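Local coordinates for sulfite dehydrogenase (Paracoccus pantotrophus, PDB 2XTS), which probably oxidises protein-bound sulfane sulfur in the Sox pathway, using a molybdenum-pterin cofactor and passing the electrons to heme c, at residues Gly280-Trp291 with Ala323-Asp334. Sequence-based numbering, arbitrary orientation.
Sequences GKGPLVISGLAW and ALTRFHLDIDWD
Strands 282-291 and 325-333 run antiparallel, their axes 4.3 Å apart at 143°, and five hydrogen-bonded pairs, from G282 with W333 to A290 with T325, zip them together in unbroken register. One face is mostly apolar. Opposite F327, only a residue without a side chain fits: G288 lays its CA over the phenyl face in a CH-pi contact, 3.8 Å from the ring centroid, since F327 holds CG between its backbone N and carbonyl carbon (chi1 67°) and so turns its ring across the neighbouring strand. A290 is small enough to sit beside that ring, its CB 4.3 Å from F327 CD2. Further along, branched side chains fill the same face: L284 and I331 lie side by side, L284 CB 4.0 Å from I331 CG1, while L284 CD2 reaches W333 CB.

The other face carries a polar group. R326, bent at chi2 and chi3, folds back so that NH1 donates to S287 OG at 2.9 Å through a bent bond (130° at the hydrogen), with OG tilted out of the guanidinium plane; NH1 is also hydrogen-bonded to T269 OG1. L289 lies against one face of that guanidinium, its CD2 3.4 Å from R326 NH2. S287 OG is also hydrogen-bonded to E62 OE1, and the carbonyl of G63 takes R326 NE, tying a distant loop to the sheet. Beyond, L324 CD2 rests 3.5 Å from W291 CE3; the indole NE1 is hydrogen-bonded to E119 OE1. V285 and D330 meet the second subunit, and D330 OD2 forms a salt bridge with R314 NH1. Such a twisted antiparallel pairing of neighbouring strands belongs to the immunoglobulin-like, E-set beta-sandwich of the Mo-co oxidoreductase dimerisation domain.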
loop_
_atom_site.group_PDB
_atom_site.type_symbol
_atom_site.label_atom_id
_atom_site.label_comp_id
_atom_site.label_asym_id
_atom_site.label_seq_id
_atom_site.Cartn_x
_atom_site.Cartn_y
_atom_site.Cartn_z
ATOM N N GLY A 280 10.956 13.704 -26.241
ATOM C CA GLY A 280 12.008 14.446 -26.916
ATOM C C GLY A 280 13.180 14.763 -26.015
ATOM O O GLY A 280 13.324 14.230 -24.909
ATOM N N LYS A 281 14.040 15.653 -26.501
ATOM C CA LYS A 281 15.253 16.039 -25.791
ATOM C C LYS A 281 14.937 16.904 -24.572
ATOM O O LYS A 281 13.849 17.471 -24.507
ATOM C CB LYS A 281 16.173 16.808 -26.735
ATOM C CG LYS A 281 16.385 16.070 -28.038
ATOM C CD LYS A 281 17.383 16.773 -28.895
ATOM C CE LYS A 281 17.596 16.034 -30.196
ATOM N NZ LYS A 281 16.407 16.086 -31.078
ATOM N N GLY A 282 15.864 16.966 -23.623
ATOM C CA GLY A 282 15.753 17.851 -22.476
ATOM C C GLY A 282 15.671 17.055 -21.179
ATOM O O GLY A 282 16.081 15.893 -21.109
ATOM N N PRO A 283 15.123 17.670 -20.127
ATOM C CA PRO A 283 15.008 17.007 -18.825
ATOM C C PRO A 283 14.416 15.602 -18.896
ATOM O O PRO A 283 13.388 15.373 -19.536
ATOM C CB PRO A 283 14.069 17.928 -18.060
ATOM C CG PRO A 283 14.339 19.274 -18.653
ATOM C CD PRO A 283 14.584 19.041 -20.101
ATOM N N LEU A 284 15.063 14.681 -18.201
ATOM C CA LEU A 284 14.665 13.278 -18.162
ATOM C C LEU A 284 14.914 12.762 -16.770
ATOM O O LEU A 284 16.020 12.918 -16.237
ATOM C CB LEU A 284 15.503 12.474 -19.165
ATOM C CG LEU A 284 15.228 10.983 -19.302
ATOM C CD1 LEU A 284 13.863 10.714 -19.891
ATOM C CD2 LEU A 284 16.306 10.341 -20.135
ATOM N N VAL A 285 13.894 12.121 -16.189
ATOM C CA VAL A 285 14.042 11.442 -14.905
ATOM C C VAL A 285 14.475 9.994 -15.127
ATOM O O VAL A 285 13.833 9.238 -15.856
ATOM C CB VAL A 285 12.715 11.457 -14.123
ATOM C CG1 VAL A 285 12.839 10.574 -12.859
ATOM C CG2 VAL A 285 12.303 12.922 -13.791
ATOM N N ILE A 286 15.599 9.623 -14.534
ATOM C CA ILE A 286 15.982 8.221 -14.397
ATOM C C ILE A 286 15.530 7.773 -13.017
ATOM O O ILE A 286 15.919 8.359 -12.016
ATOM C CB ILE A 286 17.509 7.993 -14.588
ATOM C CG1 ILE A 286 17.901 8.468 -16.007
ATOM C CG2 ILE A 286 17.861 6.546 -14.276
ATOM C CD1 ILE A 286 19.358 8.353 -16.314
ATOM N N SER A 287 14.673 6.756 -12.978
ATOM C CA SER A 287 14.110 6.243 -11.724
ATOM C C SER A 287 14.419 4.759 -11.621
ATOM O O SER A 287 14.419 4.070 -12.634
ATOM C CB SER A 287 12.595 6.426 -11.729
ATOM O OG SER A 287 12.014 6.004 -10.523
ATOM N N GLY A 288 14.654 4.271 -10.406
ATOM C CA GLY A 288 14.767 2.844 -10.250
ATOM C C GLY A 288 14.723 2.367 -8.831
ATOM O O GLY A 288 14.527 3.135 -7.885
ATOM N N LEU A 289 14.907 1.051 -8.715
ATOM C CA LEU A 289 14.843 0.354 -7.446
ATOM C C LEU A 289 16.177 -0.333 -7.122
ATOM O O LEU A 289 16.844 -0.855 -8.004
ATOM C CB LEU A 289 13.768 -0.731 -7.477
ATOM C CG LEU A 289 12.337 -0.213 -7.485
ATOM C CD1 LEU A 289 11.378 -1.309 -7.937
ATOM C CD2 LEU A 289 12.004 0.351 -6.116
ATOM N N ALA A 290 16.551 -0.305 -5.851
ATOM C CA ALA A 290 17.728 -1.028 -5.355
ATOM C C ALA A 290 17.330 -1.723 -4.057
ATOM O O ALA A 290 16.450 -1.230 -3.337
ATOM C CB ALA A 290 18.876 -0.082 -5.111
ATOM N N TRP A 291 17.978 -2.839 -3.743
ATOM C CA TRP A 291 17.635 -3.603 -2.561
ATOM C C TRP A 291 18.762 -4.591 -2.251
ATOM O O TRP A 291 19.539 -4.935 -3.132
ATOM C CB TRP A 291 16.304 -4.339 -2.747
ATOM C CG TRP A 291 16.254 -5.334 -3.866
ATOM C CD1 TRP A 291 16.413 -6.676 -3.741
ATOM C CD2 TRP A 291 16.005 -5.095 -5.264
ATOM N NE1 TRP A 291 16.285 -7.291 -4.941
ATOM C CE2 TRP A 291 16.050 -6.349 -5.902
ATOM C CE3 TRP A 291 15.770 -3.955 -6.038
ATOM C CZ2 TRP A 291 15.826 -6.504 -7.266
ATOM C CZ3 TRP A 291 15.554 -4.110 -7.387
ATOM C CH2 TRP A 291 15.585 -5.377 -7.990
ATOM N N ALA A 323 14.862 -4.048 2.190
ATOM C CA ALA A 323 13.644 -3.458 1.631
ATOM C C ALA A 323 13.973 -2.704 0.361
ATOM O O ALA A 323 15.077 -2.196 0.164
ATOM C CB ALA A 323 12.996 -2.533 2.635
ATOM N N LEU A 324 12.992 -2.632 -0.523
ATOM C CA LEU A 324 13.154 -1.841 -1.727
ATOM C C LEU A 324 13.440 -0.398 -1.389
ATOM O O LEU A 324 12.900 0.177 -0.443
ATOM C CB LEU A 324 11.929 -1.904 -2.644
ATOM C CG LEU A 324 11.631 -3.210 -3.370
ATOM C CD1 LEU A 324 10.424 -3.014 -4.294
ATOM C CD2 LEU A 324 12.811 -3.651 -4.169
ATOM N N THR A 325 14.296 0.192 -2.211
ATOM C CA THR A 325 14.793 1.547 -2.059
ATOM C C THR A 325 14.723 2.231 -3.417
ATOM O O THR A 325 15.196 1.687 -4.413
ATOM C CB THR A 325 16.241 1.481 -1.529
ATOM O OG1 THR A 325 16.261 0.665 -0.351
ATOM C CG2 THR A 325 16.815 2.862 -1.222
ATOM N N ARG A 326 14.139 3.422 -3.450
ATOM C CA ARG A 326 13.962 4.177 -4.681
ATOM C C ARG A 326 15.123 5.109 -4.891
ATOM O O ARG A 326 15.534 5.775 -3.963
ATOM C CB ARG A 326 12.677 4.980 -4.579
ATOM C CG ARG A 326 12.363 5.877 -5.781
ATOM C CD ARG A 326 12.189 5.164 -7.126
ATOM N NE ARG A 326 11.170 4.116 -7.046
ATOM C CZ ARG A 326 10.797 3.339 -8.055
ATOM N NH1 ARG A 326 11.355 3.453 -9.252
ATOM N NH2 ARG A 326 9.898 2.391 -7.853
ATOM N N PHE A 327 15.656 5.146 -6.110
ATOM C CA PHE A 327 16.687 6.123 -6.478
ATOM C C PHE A 327 16.298 6.904 -7.707
ATOM O O PHE A 327 15.518 6.440 -8.546
ATOM C CB PHE A 327 18.078 5.475 -6.695
ATOM C CG PHE A 327 18.170 4.554 -7.890
ATOM C CD1 PHE A 327 18.530 5.041 -9.143
ATOM C CD2 PHE A 327 17.918 3.197 -7.763
ATOM C CE1 PHE A 327 18.612 4.187 -10.236
ATOM C CE2 PHE A 327 18.009 2.334 -8.862
ATOM C CZ PHE A 327 18.351 2.824 -10.086
ATOM N N HIS A 328 16.856 8.111 -7.806
ATOM C CA HIS A 328 16.623 8.993 -8.939
ATOM C C HIS A 328 17.900 9.678 -9.369
ATOM O O HIS A 328 18.748 10.011 -8.544
ATOM C CB HIS A 328 15.635 10.105 -8.622
ATOM C CG HIS A 328 14.250 9.629 -8.340
ATOM N ND1 HIS A 328 13.364 9.203 -9.308
ATOM C CD2 HIS A 328 13.587 9.548 -7.166
ATOM C CE1 HIS A 328 12.228 8.842 -8.727
ATOM N NE2 HIS A 328 12.341 9.041 -7.429
ATOM N N LEU A 329 18.003 9.906 -10.672
ATOM C CA LEU A 329 19.028 10.778 -11.237
ATOM C C LEU A 329 18.362 11.569 -12.340
ATOM O O LEU A 329 17.760 11.001 -13.249
ATOM C CB LEU A 329 20.231 9.999 -11.798
ATOM C CG LEU A 329 21.400 10.836 -12.351
ATOM C CD1 LEU A 329 22.211 11.435 -11.207
ATOM C CD2 LEU A 329 22.312 10.075 -13.291
ATOM N N ASP A 330 18.434 12.898 -12.231
ATOM C CA ASP A 330 17.875 13.769 -13.233
ATOM C C ASP A 330 18.958 14.166 -14.204
ATOM O O ASP A 330 20.016 14.629 -13.788
ATOM C CB ASP A 330 17.249 14.966 -12.543
ATOM C CG ASP A 330 16.128 14.544 -11.600
ATOM O OD1 ASP A 330 15.144 13.978 -12.121
ATOM O OD2 ASP A 330 16.214 14.794 -10.367
ATOM N N ILE A 331 18.693 13.977 -15.494
ATOM C CA ILE A 331 19.650 14.389 -16.539
ATOM C C ILE A 331 19.003 15.290 -17.584
ATOM O O ILE A 331 17.784 15.456 -17.624
ATOM C CB ILE A 331 20.333 13.163 -17.222
ATOM C CG1 ILE A 331 19.354 12.403 -18.135
ATOM C CG2 ILE A 331 20.956 12.247 -16.170
ATOM C CD1 ILE A 331 20.043 11.445 -19.127
ATOM N N ASP A 332 19.847 15.864 -18.442
ATOM C CA ASP A 332 19.392 16.629 -19.586
ATOM C C ASP A 332 19.762 15.821 -20.828
ATOM O O ASP A 332 20.919 15.809 -21.238
ATOM C CB ASP A 332 20.074 18.005 -19.557
ATOM C CG ASP A 332 19.580 18.947 -20.632
ATOM O OD1 ASP A 332 18.858 18.520 -21.550
ATOM O OD2 ASP A 332 19.942 20.143 -20.554
ATOM N N TRP A 333 18.789 15.135 -21.429
ATOM C CA TRP A 333 19.068 14.226 -22.550
ATOM C C TRP A 333 19.217 15.003 -23.859
ATOM O O TRP A 333 18.282 15.685 -24.294
ATOM C CB TRP A 333 17.969 13.168 -22.662
ATOM C CG TRP A 333 18.260 12.117 -23.711
ATOM C CD1 TRP A 333 19.454 11.472 -23.937
ATOM C CD2 TRP A 333 17.345 11.603 -24.676
ATOM N NE1 TRP A 333 19.320 10.586 -24.969
ATOM C CE2 TRP A 333 18.035 10.632 -25.440
ATOM C CE3 TRP A 333 16.003 11.851 -24.965
ATOM C CZ2 TRP A 333 17.428 9.942 -26.488
ATOM C CZ3 TRP A 333 15.401 11.162 -25.982
ATOM C CH2 TRP A 333 16.108 10.207 -26.735
ATOM N N ASP A 334 20.400 14.894 -24.469
ATOM C CA ASP A 334 20.685 15.580 -25.734
ATOM C C ASP A 334 20.248 14.769 -26.972
ATOM O O ASP A 334 20.499 15.166 -28.097
ATOM C CB ASP A 334 22.168 15.995 -25.823
ATOM C CG ASP A 334 23.123 14.818 -25.833
ATOM O OD1 ASP A 334 22.660 13.663 -25.867
ATOM O OD2 ASP A 334 24.354 15.063 -25.830
#